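Local coordinates for beta-Lactamase/D-Alanine Carboxypeptidase (Pseudomonas syringae pv. tomato, PDB 5EVI), which probably hydrolyses the ring amide of beta-lactam antibiotics, as other class C beta-lactamases do, giving substituted beta-amino acids and so resistance to these drugs, at residues T72-L77 against E176-R181; G119-Q124 against N156-L161; T201-G206 against N323-Y328; R233-F238 against G338-A343; W275-T280 against A314-T319. One frame throughout, in Å; residues are numbered along the deposited sequence. Where two conformers were deposited one is given.

Contact 1 of 5, residues T72-L77 against E176-R181; sequences TFTATL and EAMQQR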
# COMPACT_ATOMS: atom_id res chain seq x y z
N THR D 72 1.92 -2.29 -1.01
CA THR D 72 2.96 -1.70 -1.87
C THR D 72 4.33 -2.27 -1.56
O THR D 72 5.19 -2.33 -2.45
CB THR D 72 3.06 -0.15 -1.81
OG1 THR D 72 3.41 0.27 -0.48
CG2 THR D 72 1.76 0.50 -2.24
N PHE D 73 4.55 -2.64 -0.29
CA PHE D 73 5.80 -3.27 0.14
C PHE D 73 5.90 -4.70 -0.35
O PHE D 73 6.95 -5.13 -0.81
CB PHE D 73 5.95 -3.23 1.66
CG PHE D 73 6.15 -1.85 2.21
CD1 PHE D 73 7.41 -1.26 2.17
CD2 PHE D 73 5.09 -1.14 2.74
CE1 PHE D 73 7.62 0.02 2.68
CE2 PHE D 73 5.28 0.15 3.26
CZ PHE D 73 6.55 0.72 3.22
N THR D 74 4.80 -5.45 -0.23
CA THR D 74 4.77 -6.81 -0.77
C THR D 74 5.11 -6.80 -2.25
O THR D 74 5.88 -7.64 -2.71
CB THR D 74 3.40 -7.48 -0.56
OG1 THR D 74 3.24 -7.77 0.82
CG2 THR D 74 3.29 -8.77 -1.34
N ALA D 75 4.50 -5.87 -3.00
CA ALA D 75 4.74 -5.74 -4.43
C ALA D 75 6.20 -5.38 -4.72
O ALA D 75 6.81 -5.94 -5.62
CB ALA D 75 3.78 -4.73 -5.04
N THR D 76 6.77 -4.47 -3.94
CA THR D 76 8.19 -4.16 -4.06
C THR D 76 9.04 -5.40 -3.77
O THR D 76 10.00 -5.68 -4.50
CB THR D 76 8.57 -2.97 -3.19
OG1 THR D 76 7.60 -1.92 -3.37
CG2 THR D 76 9.97 -2.48 -3.57
N LEU D 77 8.65 -6.20 -2.78
CA LEU D 77 9.38 -7.46 -2.47
C LEU D 77 9.39 -8.37 -3.70
O LEU D 77 10.44 -8.86 -4.10
CB LEU D 77 8.75 -8.19 -1.29
CG LEU D 77 9.59 -9.29 -0.62
CD1 LEU D 77 10.61 -8.65 0.32
CD2 LEU D 77 8.70 -10.27 0.14
N GLU D 176 11.22 -12.33 7.58
CA GLU D 176 12.67 -12.08 7.37
C GLU D 176 12.95 -11.39 6.03
O GLU D 176 13.83 -10.53 5.96
CB GLU D 176 13.48 -13.39 7.47
CG GLU D 176 14.96 -13.23 7.10
CD GLU D 176 15.83 -14.41 7.50
OE1 GLU D 176 16.02 -14.63 8.72
OE2 GLU D 176 16.35 -15.10 6.60
N ALA D 177 12.21 -11.75 4.98
CA ALA D 177 12.32 -11.08 3.68
C ALA D 177 12.01 -9.58 3.79
O ALA D 177 12.68 -8.76 3.17
CB ALA D 177 11.42 -11.74 2.64
N MSE D 178 11.03 -9.22 4.62
CA MSE D 178 10.65 -7.81 4.80
C MSE D 178 11.55 -7.14 5.80
O MSE D 178 12.23 -6.18 5.46
CB MSE D 178 9.19 -7.67 5.24
CG MSE D 178 8.26 -8.27 4.22
SE MSE D 178 7.88 -7.02 2.74
CE MSE D 178 6.14 -6.32 3.33
N GLN D 179 11.56 -7.67 7.02
CA GLN D 179 12.20 -7.00 8.17
C GLN D 179 13.72 -6.96 8.10
O GLN D 179 14.32 -5.99 8.55
CB GLN D 179 11.80 -7.70 9.48
CG GLN D 179 10.34 -7.54 9.88
CD GLN D 179 10.12 -6.50 10.97
OE1 GLN D 179 9.13 -6.56 11.70
NE2 GLN D 179 11.04 -5.54 11.09
N GLN D 180 14.34 -8.01 7.56
CA GLN D 180 15.80 -8.14 7.52
C GLN D 180 16.43 -7.81 6.17
O GLN D 180 17.64 -7.60 6.10
CB GLN D 180 16.22 -9.56 7.92
CG GLN D 180 15.76 -9.99 9.30
CD GLN D 180 16.17 -8.99 10.36
OE1 GLN D 180 15.33 -8.48 11.10
NE2 GLN D 180 17.47 -8.67 10.41
N ARG D 181 15.63 -7.80 5.10
CA ARG D 181 16.14 -7.59 3.75
C ARG D 181 15.60 -6.32 3.08
O ARG D 181 16.38 -5.45 2.76
CB ARG D 181 15.88 -8.82 2.88
CG ARG D 181 16.85 -9.97 3.11
CD ARG D 181 18.22 -9.69 2.49
NE ARG D 181 18.94 -10.93 2.25
CZ ARG D 181 19.54 -11.68 3.19
NH1 ARG D 181 20.17 -12.80 2.81
NH2 ARG D 181 19.52 -11.34 4.48
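Helix 70-83, which starts just past S68 in the probable S-x-x-K motif of this class C beta-lactamase, meets helix 174-186 through F73, T74 and L77 on one side and A177 and M178 on the other. Segments 72-77 and 176-181 cross almost squarely, at 88°, their axes 10.9 Å apart. M178, a selenomethionine, spans much of that gap. Its chain bends at both chi2 and chi3, which brings the terminal methyl against the first helix: CE lies 3.5 Å from CB of F73 and 3.9 Å from the backbone N of T74. Behind the methyl, SE of M178 rests 4.0 Å from CD1 of L77. That leucine methyl also reaches the backbone, with CD1 3.5 Å from the carbonyl O of A177, while CB of A177 touches both methyls of L77. No hydrogen bond crosses. T74 turns its hydroxyl to E224 O instead, L77 also packs on F174 and L182 of helix 174-186, and the F73 ring stacks on F238 of helix 232-243.

Contact 2 of 5, residues G119-Q124 against N156-L161; sequences GGFPIQ and NPSIGL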
# COMPACT_ATOMS: atom_id res chain seq x y z
N GLY D 119 -8.89 -13.73 -11.33
CA GLY D 119 -10.16 -14.38 -11.71
C GLY D 119 -11.36 -14.16 -10.79
O GLY D 119 -12.48 -14.58 -11.14
N GLY D 120 -11.15 -13.53 -9.63
CA GLY D 120 -12.21 -13.27 -8.67
C GLY D 120 -11.86 -13.96 -7.36
O GLY D 120 -11.79 -15.20 -7.28
N PHE D 121 -11.58 -13.15 -6.35
CA PHE D 121 -11.47 -13.62 -4.98
C PHE D 121 -12.42 -12.80 -4.11
O PHE D 121 -12.79 -11.68 -4.48
CB PHE D 121 -10.03 -13.45 -4.47
CG PHE D 121 -9.06 -14.45 -5.04
CD1 PHE D 121 -8.80 -15.65 -4.37
CD2 PHE D 121 -8.37 -14.18 -6.22
CE1 PHE D 121 -7.89 -16.57 -4.88
CE2 PHE D 121 -7.46 -15.10 -6.74
CZ PHE D 121 -7.21 -16.29 -6.06
N PRO D 122 -12.81 -13.34 -2.93
CA PRO D 122 -13.44 -12.53 -1.89
C PRO D 122 -12.42 -11.56 -1.31
O PRO D 122 -11.25 -11.87 -1.31
CB PRO D 122 -13.83 -13.57 -0.84
CG PRO D 122 -12.83 -14.65 -1.01
CD PRO D 122 -12.64 -14.74 -2.50
N ILE D 123 -12.87 -10.41 -0.80
CA ILE D 123 -11.90 -9.42 -0.29
C ILE D 123 -11.03 -9.97 0.84
O ILE D 123 -9.83 -9.71 0.86
CB ILE D 123 -12.55 -8.07 0.11
CG1 ILE D 123 -11.47 -7.02 0.39
CG2 ILE D 123 -13.50 -8.21 1.30
CD1 ILE D 123 -11.95 -5.60 0.29
N GLN D 124 -11.64 -10.73 1.75
CA GLN D 124 -10.91 -11.35 2.85
C GLN D 124 -10.61 -12.81 2.57
O GLN D 124 -11.27 -13.45 1.74
CB GLN D 124 -11.71 -11.27 4.16
CG GLN D 124 -11.88 -9.87 4.72
CD GLN D 124 -10.56 -9.19 5.04
OE1 GLN D 124 -10.29 -8.08 4.59
NE2 GLN D 124 -9.72 -9.87 5.84
N ASN D 156 -7.50 -9.55 -0.56
CA ASN D 156 -6.34 -10.00 0.24
C ASN D 156 -5.70 -11.38 -0.08
O ASN D 156 -4.48 -11.47 -0.14
CB ASN D 156 -6.64 -9.88 1.74
CG ASN D 156 -6.85 -8.44 2.16
OD1 ASN D 156 -6.44 -7.52 1.46
ND2 ASN D 156 -7.47 -8.23 3.33
N PRO D 157 -6.51 -12.43 -0.30
CA PRO D 157 -5.92 -13.74 -0.64
C PRO D 157 -4.92 -13.71 -1.79
O PRO D 157 -3.87 -14.36 -1.73
CB PRO D 157 -7.13 -14.60 -1.03
CG PRO D 157 -8.29 -13.94 -0.36
CD PRO D 157 -7.97 -12.47 -0.40
N SER D 158 -5.23 -12.93 -2.82
CA SER D 158 -4.45 -12.94 -4.05
C SER D 158 -3.13 -12.19 -3.88
O SER D 158 -2.08 -12.73 -4.17
CB SER D 158 -5.27 -12.36 -5.19
OG SER D 158 -6.03 -11.26 -4.75
N ILE D 159 -3.20 -10.95 -3.40
CA ILE D 159 -1.98 -10.19 -3.08
C ILE D 159 -1.17 -10.83 -1.95
O ILE D 159 0.07 -10.77 -1.97
CB ILE D 159 -2.27 -8.70 -2.79
CG1 ILE D 159 -0.99 -7.86 -2.75
CG2 ILE D 159 -3.04 -8.53 -1.49
CD1 ILE D 159 -0.31 -7.78 -4.08
N GLY D 160 -1.84 -11.47 -1.00
CA GLY D 160 -1.16 -12.27 0.02
C GLY D 160 -0.30 -13.37 -0.58
O GLY D 160 0.82 -13.62 -0.11
N LEU D 161 -0.81 -14.02 -1.63
CA LEU D 161 -0.07 -15.05 -2.36
C LEU D 161 1.18 -14.52 -3.08
O LEU D 161 2.15 -15.26 -3.23
CB LEU D 161 -0.99 -15.75 -3.38
CG LEU D 161 -0.44 -16.98 -4.12
CD1 LEU D 161 -0.04 -18.07 -3.14
CD2 LEU D 161 -1.47 -17.49 -5.11
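I123 and N156 supply the one hydrogen bond between the loop 119-124 and the first turn of helix 156-169. The carbonyl O of I123 takes the backbone N-H of N156 at 2.7 Å, nearly straight at 168°, with the donor tilted 23° from the carbonyl plane. P157, next in the helix, has no N-H to offer. Its CD instead lies 3.5 Å from P122 O and 3.6 Å from I123 O, so the ring rides against two successive loop carbonyls.

The side chains of Q124 and N156 run side by side, pointing the same way, but their amide planes stand 89° apart. Q124 OE1 comes within 3.1 Å of N156 ND2 at an angle too poor for a hydrogen bond. The other end of the N156 amide is engaged: OD1 accepts from K71 NZ.

The apolar part falls to F121. Its CD1 is 3.9 Å from CB of P157, and CD2, the other ortho carbon, is 3.7 Å from CB of S158. W142 stacks on the same ring.

N156 fits the asparagine of the Y-x-N motif of class C enzymes. A main-chain bond thus ties the first residue of the helix to the loop, while the side-chain OD1 serves K71 in what is probably the active site.

Contact 3 of 5, residues T201-G206 against N323-Y328; sequences TLYAQG and NGFGGY. With EDO (1,2-ethanediol), chain Q.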
# COMPACT_ATOMS: atom_id res chain seq x y z
N THR D 201 6.48 1.32 22.78
CA THR D 201 6.24 2.71 23.24
C THR D 201 5.70 3.70 22.19
O THR D 201 4.87 4.54 22.52
CB THR D 201 7.52 3.30 23.92
OG1 THR D 201 7.26 4.63 24.38
CG2 THR D 201 8.73 3.33 22.97
N LEU D 202 6.17 3.58 20.94
CA LEU D 202 5.77 4.49 19.85
C LEU D 202 4.53 4.05 19.06
O LEU D 202 4.07 4.79 18.19
CB LEU D 202 6.94 4.70 18.89
CG LEU D 202 8.17 5.42 19.45
CD1 LEU D 202 9.36 5.26 18.52
CD2 LEU D 202 7.87 6.89 19.71
N TYR D 203 4.01 2.85 19.35
CA TYR D 203 2.82 2.32 18.67
C TYR D 203 1.56 3.07 19.12
O TYR D 203 1.20 3.08 20.30
CB TYR D 203 2.70 0.81 18.96
CG TYR D 203 1.86 -0.04 18.02
CD1 TYR D 203 1.91 -1.43 18.10
CD2 TYR D 203 1.03 0.52 17.04
CE1 TYR D 203 1.15 -2.24 17.26
CE2 TYR D 203 0.27 -0.29 16.19
CZ TYR D 203 0.34 -1.66 16.31
OH TYR D 203 -0.41 -2.47 15.49
N ALA D 204 0.89 3.72 18.17
CA ALA D 204 -0.34 4.45 18.45
C ALA D 204 -1.50 3.49 18.75
O ALA D 204 -1.48 2.34 18.33
CB ALA D 204 -0.70 5.34 17.27
N GLN D 205 -2.49 3.98 19.48
CA GLN D 205 -3.73 3.23 19.68
C GLN D 205 -4.71 3.62 18.57
O GLN D 205 -4.90 4.81 18.31
CB GLN D 205 -4.33 3.56 21.06
CG GLN D 205 -5.53 2.72 21.45
CD GLN D 205 -5.20 1.25 21.61
OE1 GLN D 205 -4.58 0.84 22.59
NE2 GLN D 205 -5.63 0.43 20.65
N GLY D 206 -5.30 2.62 17.91
CA GLY D 206 -6.38 2.86 16.94
C GLY D 206 -7.71 3.01 17.65
O GLY D 206 -7.89 2.48 18.75
N ASN D 323 -9.18 -1.58 11.35
CA ASN D 323 -10.29 -1.26 12.26
C ASN D 323 -10.11 0.06 13.02
O ASN D 323 -11.08 0.77 13.26
CB ASN D 323 -10.65 -2.43 13.23
CG ASN D 323 -9.46 -3.29 13.68
OD1 ASN D 323 -8.32 -3.14 13.23
ND2 ASN D 323 -9.74 -4.24 14.55
N GLY D 324 -8.86 0.38 13.35
CA GLY D 324 -8.53 1.57 14.14
C GLY D 324 -7.87 2.71 13.40
O GLY D 324 -7.93 3.84 13.88
N PHE D 325 -7.29 2.43 12.21
CA PHE D 325 -6.40 3.37 11.53
C PHE D 325 -6.86 3.63 10.10
O PHE D 325 -7.58 2.82 9.50
CB PHE D 325 -4.98 2.82 11.47
CG PHE D 325 -4.32 2.67 12.81
CD1 PHE D 325 -3.38 3.60 13.24
CD2 PHE D 325 -4.61 1.59 13.64
CE1 PHE D 325 -2.76 3.46 14.48
CE2 PHE D 325 -3.98 1.44 14.86
CZ PHE D 325 -3.06 2.37 15.28
N GLY D 326 -6.40 4.75 9.56
CA GLY D 326 -6.64 5.09 8.15
C GLY D 326 -5.51 5.93 7.60
O GLY D 326 -5.27 7.04 8.10
N GLY D 327 -4.80 5.40 6.60
CA GLY D 327 -3.69 6.13 5.98
C GLY D 327 -3.97 6.49 4.54
O GLY D 327 -4.92 5.97 3.94
N TYR D 328 -3.12 7.36 3.99
CA TYR D 328 -3.11 7.65 2.56
C TYR D 328 -1.73 8.10 2.07
O TYR D 328 -1.10 8.97 2.69
CB TYR D 328 -4.17 8.70 2.23
CG TYR D 328 -4.33 9.01 0.75
CD1 TYR D 328 -4.84 8.05 -0.12
CD2 TYR D 328 -4.00 10.27 0.22
CE1 TYR D 328 -5.00 8.31 -1.47
CE2 TYR D 328 -4.19 10.55 -1.14
CZ TYR D 328 -4.68 9.55 -1.97
OH TYR D 328 -4.86 9.80 -3.32
C1 EDO Q . -1.38 2.46 25.57
O1 EDO Q . -1.05 3.33 24.49
C2 EDO Q . -2.11 1.23 25.03
O2 EDO Q . -1.47 0.78 23.84
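Two glycines, G206 and G324, bring their backbones to 3.8 Å between CA atoms, yet no hydrogen bond passes between the segments. CA of G206 also lies 3.6 Å from the carbonyl O of G324, and what follows along the chain is a phenyl ring set largely against main chain. F325 has its CG beside its own backbone N (chi1 -65°), and this points the ring at the loop. The far end of the ring does most of the touching. CZ of F325 sits 3.4 Å from the carbonyl O of A204, which meets the ring at its edge and near its plane, while CE2 is 3.5 Å from CA of G206. CE1 finds the methyl of A204 at 3.9 Å.

F325 comes just before strand 326-332 of the large antiparallel sheet, and G206 opens the short two-stranded hairpin made with strand 213-214. The ring thus joins the start of strand 326-332 to the small sheet, and G324 adds a backbone hydrogen bond to Y207 close by.

Y203 approaches obliquely, its CE2 4.4 Å from F325 CZ. Its hydroxyl is hydrogen-bonded to E65, and its ring makes a cation-pi contact with R215. Q205 OE1 receives a weak hydrogen bond, 3.4 Å long, from O2 of an ethanediol molecule, probably from the crystallisation liquor, and R215 holds the same molecule.

Contact 4 of 5, residues R233-F238 against G338-A343; sequences RDLIRF and GIVILA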
# COMPACT_ATOMS: atom_id res chain seq x y z
N ARG D 233 7.86 9.61 8.97
CA ARG D 233 9.27 9.79 8.60
C ARG D 233 9.80 8.63 7.77
O ARG D 233 10.50 8.84 6.79
CB ARG D 233 10.13 9.99 9.85
CG ARG D 233 11.50 10.59 9.58
CD ARG D 233 12.41 10.51 10.80
NE ARG D 233 11.82 11.12 12.00
CZ ARG D 233 11.77 12.43 12.25
NH1 ARG D 233 12.25 13.33 11.39
NH2 ARG D 233 11.21 12.86 13.38
N ASP D 234 9.47 7.40 8.17
CA ASP D 234 9.83 6.21 7.39
C ASP D 234 9.06 6.12 6.07
O ASP D 234 9.65 5.85 5.03
CB ASP D 234 9.64 4.92 8.19
CG ASP D 234 10.85 4.56 9.04
OD1 ASP D 234 11.38 5.45 9.73
OD2 ASP D 234 11.26 3.39 9.01
N LEU D 235 7.75 6.34 6.13
CA LEU D 235 6.90 6.16 4.95
C LEU D 235 7.13 7.22 3.87
O LEU D 235 7.02 6.91 2.68
CB LEU D 235 5.41 6.08 5.34
CG LEU D 235 4.46 5.39 4.36
CD1 LEU D 235 4.90 3.95 4.08
CD2 LEU D 235 3.02 5.43 4.88
N ILE D 236 7.47 8.45 4.26
CA ILE D 236 7.83 9.50 3.30
C ILE D 236 9.18 9.22 2.61
O ILE D 236 9.40 9.66 1.48
CB ILE D 236 7.80 10.92 3.94
CG1 ILE D 236 7.74 12.03 2.87
CG2 ILE D 236 8.99 11.15 4.86
CD1 ILE D 236 6.47 12.07 2.06
N ARG D 237 10.07 8.49 3.28
CA ARG D 237 11.32 8.00 2.67
C ARG D 237 11.03 6.97 1.58
O ARG D 237 11.67 6.98 0.52
CB ARG D 237 12.26 7.39 3.72
CG ARG D 237 13.70 7.22 3.28
CD ARG D 237 14.47 6.32 4.24
NE ARG D 237 15.89 6.67 4.32
CZ ARG D 237 16.85 6.25 3.49
NH1 ARG D 237 16.59 5.46 2.45
NH2 ARG D 237 18.11 6.65 3.70
N PHE D 238 10.08 6.07 1.84
CA PHE D 238 9.62 5.10 0.85
C PHE D 238 8.94 5.79 -0.34
O PHE D 238 9.09 5.35 -1.47
CB PHE D 238 8.67 4.08 1.49
CG PHE D 238 8.27 2.96 0.56
CD1 PHE D 238 9.23 2.15 -0.04
CD2 PHE D 238 6.93 2.70 0.31
CE1 PHE D 238 8.86 1.11 -0.88
CE2 PHE D 238 6.55 1.66 -0.54
CZ PHE D 238 7.52 0.86 -1.13
N GLY D 338 5.28 14.67 -2.86
CA GLY D 338 4.67 13.48 -2.24
C GLY D 338 4.13 13.76 -0.86
O GLY D 338 4.64 14.64 -0.17
N ILE D 339 3.10 13.01 -0.46
CA ILE D 339 2.46 13.20 0.86
C ILE D 339 2.11 11.86 1.50
O ILE D 339 1.80 10.88 0.82
CB ILE D 339 1.20 14.09 0.77
CG1 ILE D 339 0.71 14.50 2.17
CG2 ILE D 339 0.10 13.40 -0.02
CD1 ILE D 339 -0.35 15.59 2.19
N VAL D 340 2.19 11.83 2.82
CA VAL D 340 1.69 10.73 3.62
C VAL D 340 0.88 11.32 4.74
O VAL D 340 1.34 12.24 5.43
CB VAL D 340 2.85 9.89 4.19
CG1 VAL D 340 2.33 8.84 5.16
CG2 VAL D 340 3.62 9.26 3.04
N ILE D 341 -0.33 10.79 4.93
CA ILE D 341 -1.21 11.21 6.01
C ILE D 341 -1.67 9.95 6.75
O ILE D 341 -2.45 9.17 6.21
CB ILE D 341 -2.43 12.02 5.51
CG1 ILE D 341 -1.95 13.20 4.64
CG2 ILE D 341 -3.26 12.49 6.70
CD1 ILE D 341 -3.03 14.15 4.18
N LEU D 342 -1.19 9.80 7.98
CA LEU D 342 -1.50 8.67 8.84
C LEU D 342 -2.36 9.13 10.00
O LEU D 342 -1.99 10.06 10.72
CB LEU D 342 -0.21 8.05 9.37
CG LEU D 342 0.76 7.54 8.30
CD1 LEU D 342 2.03 7.01 8.93
CD2 LEU D 342 0.11 6.48 7.42
N ALA D 343 -3.51 8.48 10.17
CA ALA D 343 -4.40 8.75 11.31
C ALA D 343 -4.70 7.48 12.09
O ALA D 343 -4.70 6.38 11.53
CB ALA D 343 -5.69 9.40 10.83
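L235 and V340 are brought together by their first torsions: L235 carries CG opposite its backbone N (chi1 -158°), and V340 does the same with CG1 (chi1 173°). The two side chains cross at about a right angle. CD2 of L235 comes 3.5 Å from CG1 of V340, a tight fit for two methyls, though L235 is poorly ordered and the closeness should be read with care. The same CD2 reaches CD2 of L342 at 4.0 Å, so it touches two residues of one strand face. One residue on, I236 extends CD1 toward the other end of the strand, 4.1 Å from CG2 of V340 and 3.9 Å from the carbonyl O of G338.

Helix 232-243 thereby lies on the large sheet, segment 233-238 running at 148° to 338-343 with the axes 8.3 Å apart. The strand's backbone bonds go to its sheet neighbours, as from V340 to A35 and I341 to Y328. No hydrogen bond crosses, and side-chain methyls carry most of the contact, a buried apolar layer.

Contact 5 of 5, residues W275-T280 against A314-T319; sequences WEQYPT and AWVNKT. With SO4 (sulfate ion), chain P.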
# COMPACT_ATOMS: atom_id res chain seq x y z
N TRP D 275 0.13 -0.48 -6.30
CA TRP D 275 -0.13 0.94 -6.57
C TRP D 275 -1.29 1.15 -7.58
O TRP D 275 -1.56 0.29 -8.43
CB TRP D 275 1.11 1.68 -7.08
CG TRP D 275 2.27 1.77 -6.14
CD1 TRP D 275 3.46 1.12 -6.26
CD2 TRP D 275 2.36 2.58 -4.98
NE1 TRP D 275 4.30 1.48 -5.22
CE2 TRP D 275 3.65 2.38 -4.43
CE3 TRP D 275 1.49 3.48 -4.35
CZ2 TRP D 275 4.08 3.05 -3.28
CZ3 TRP D 275 1.92 4.13 -3.20
CH2 TRP D 275 3.19 3.89 -2.67
N GLU D 276 -1.97 2.28 -7.42
CA GLU D 276 -3.00 2.76 -8.33
C GLU D 276 -2.62 4.16 -8.76
O GLU D 276 -2.09 4.93 -7.93
CB GLU D 276 -4.36 2.75 -7.62
CG GLU D 276 -4.69 1.37 -7.08
CD GLU D 276 -6.06 1.23 -6.44
OE1 GLU D 276 -6.85 2.20 -6.40
OE2 GLU D 276 -6.33 0.11 -5.95
N GLN D 277 -2.86 4.51 -10.03
CA GLN D 277 -2.47 5.84 -10.53
C GLN D 277 -3.46 6.46 -11.49
O GLN D 277 -4.32 5.78 -12.06
CB GLN D 277 -1.07 5.81 -11.18
CG GLN D 277 -1.04 5.14 -12.55
CD GLN D 277 0.35 5.00 -13.17
OE1 GLN D 277 0.55 5.27 -14.38
NE2 GLN D 277 1.29 4.54 -12.38
N TYR D 278 -3.29 7.76 -11.70
CA TYR D 278 -4.19 8.55 -12.54
C TYR D 278 -3.33 9.46 -13.42
O TYR D 278 -2.45 10.16 -12.92
CB TYR D 278 -5.14 9.38 -11.67
CG TYR D 278 -5.94 8.54 -10.70
CD1 TYR D 278 -7.19 8.06 -11.04
CD2 TYR D 278 -5.42 8.18 -9.44
CE1 TYR D 278 -7.93 7.26 -10.18
CE2 TYR D 278 -6.14 7.37 -8.58
CZ TYR D 278 -7.39 6.91 -8.94
OH TYR D 278 -8.13 6.10 -8.10
N PRO D 279 -3.59 9.44 -14.74
CA PRO D 279 -2.80 10.25 -15.63
C PRO D 279 -3.16 11.74 -15.57
O PRO D 279 -4.31 12.09 -15.35
CB PRO D 279 -3.11 9.67 -17.01
CG PRO D 279 -4.50 9.17 -16.88
CD PRO D 279 -4.57 8.61 -15.48
N THR D 280 -2.15 12.57 -15.76
CA THR D 280 -2.32 14.01 -15.89
C THR D 280 -3.22 14.30 -17.10
O THR D 280 -3.18 13.54 -18.08
CB THR D 280 -0.93 14.68 -16.07
OG1 THR D 280 -1.03 16.10 -15.89
CG2 THR D 280 -0.35 14.39 -17.46
N ALA D 314 2.08 11.02 -13.38
CA ALA D 314 0.83 10.44 -12.86
C ALA D 314 0.75 10.55 -11.36
O ALA D 314 1.74 10.30 -10.67
CB ALA D 314 0.72 8.97 -13.25
N TRP D 315 -0.44 10.86 -10.86
CA TRP D 315 -0.76 10.79 -9.43
C TRP D 315 -0.86 9.33 -8.98
O TRP D 315 -1.85 8.65 -9.25
CB TRP D 315 -2.07 11.54 -9.16
CG TRP D 315 -2.52 11.59 -7.74
CD1 TRP D 315 -3.13 10.60 -7.01
CD2 TRP D 315 -2.45 12.74 -6.88
NE1 TRP D 315 -3.42 11.06 -5.75
CE2 TRP D 315 -3.02 12.36 -5.64
CE3 TRP D 315 -1.95 14.03 -7.04
CZ2 TRP D 315 -3.09 13.24 -4.55
CZ3 TRP D 315 -2.01 14.92 -5.95
CH2 TRP D 315 -2.58 14.52 -4.72
N VAL D 316 0.17 8.86 -8.28
CA VAL D 316 0.22 7.48 -7.82
C VAL D 316 -0.15 7.47 -6.35
O VAL D 316 0.43 8.23 -5.55
CB VAL D 316 1.61 6.85 -8.00
CG1 VAL D 316 1.59 5.38 -7.58
CG2 VAL D 316 2.08 7.03 -9.44
N ASN D 317 -1.11 6.63 -5.99
CA ASN D 317 -1.59 6.59 -4.62
C ASN D 317 -1.94 5.21 -4.10
O ASN D 317 -2.10 4.27 -4.87
CB ASN D 317 -2.77 7.58 -4.42
CG ASN D 317 -4.06 7.13 -5.10
OD1 ASN D 317 -4.13 6.11 -5.79
ND2 ASN D 317 -5.11 7.89 -4.86
N LYS D 318 -2.06 5.11 -2.77
CA LYS D 318 -2.63 3.94 -2.14
C LYS D 318 -3.30 4.34 -0.82
O LYS D 318 -2.68 5.00 0.03
CB LYS D 318 -1.55 2.88 -1.91
CG LYS D 318 -2.03 1.53 -1.40
CD LYS D 318 -2.80 0.73 -2.46
CE LYS D 318 -3.60 -0.40 -1.83
NZ LYS D 318 -4.96 -0.01 -1.37
N THR D 319 -4.57 3.95 -0.68
CA THR D 319 -5.26 4.03 0.59
C THR D 319 -4.93 2.79 1.41
O THR D 319 -4.56 1.74 0.87
CB THR D 319 -6.79 4.14 0.43
OG1 THR D 319 -7.29 3.09 -0.41
CG2 THR D 319 -7.18 5.45 -0.17
S SO4 P . -8.21 -0.08 1.17
O1 SO4 P . -9.66 0.00 0.90
O2 SO4 P . -7.45 -0.00 -0.09
O3 SO4 P . -7.95 -1.39 1.80
O4 SO4 P . -7.77 1.02 2.06
O HOH W 1 -6.75 4.95 -6.17
O HOH W 2 -6.59 0.79 -3.33
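E276 and Y278 pair with N317 and W315 where strand 276-278 runs antiparallel to strand 315-321, the strand that carries the probable K-T-G motif of the class C active site at K318 and T319. The bond from N317 N to E276 O is nearly straight, 2.8 Å and 176°. One pair further, Y278 N reaches W315 O at only 137°, from above the carbonyl plane.

K318 starts from this ladder. Its CB rests 3.9 Å from CZ3 of the W275 indole, and CG touches T72 of helix 70-83. Bends at chi2 and chi4 then swing the amine round, where NZ donates to T319 O at 2.9 Å and to a water at 2.7 Å, besides bonding Y154 OH. Sulfate O2 lies 2.8 Å from NZ and accepts from T319 OG1, so a probable crystallisation ion sits in what looks like an anion pocket.

E276 forms a salt bridge with R152 through OE2, and N317 ND2 is hydrogen-bonded to Y328 OH. E276 OE1 and N317 OD1 both accept from a second water, which in turn takes the proton of Y278 OH at 2.6 Å.

In the fold
Helix 70-83 ties most of these contacts together. From contact 1, T72 CG2 packs 3.4 Å from W275 CE2 of contact 5, F73 CZ lies 3.5 Å from F238 CD2 of contact 4, and T74 CG2 is 3.8 Å from I159 O of contact 2. Contacts 3, 4 and 5 share the large sheet: Y328 N is 2.9 Å from I341 O, a probable hydrogen bond, and Y328 OH makes probable hydrogen bonds to N317 ND2 and W315 NE1. Contacts 2 and 5 do not touch, their nearest atoms being about 8 Å apart, yet they flank the probable active site, where the sulfate held by T319 and S68 lies about 6 Å from the I123 side chain.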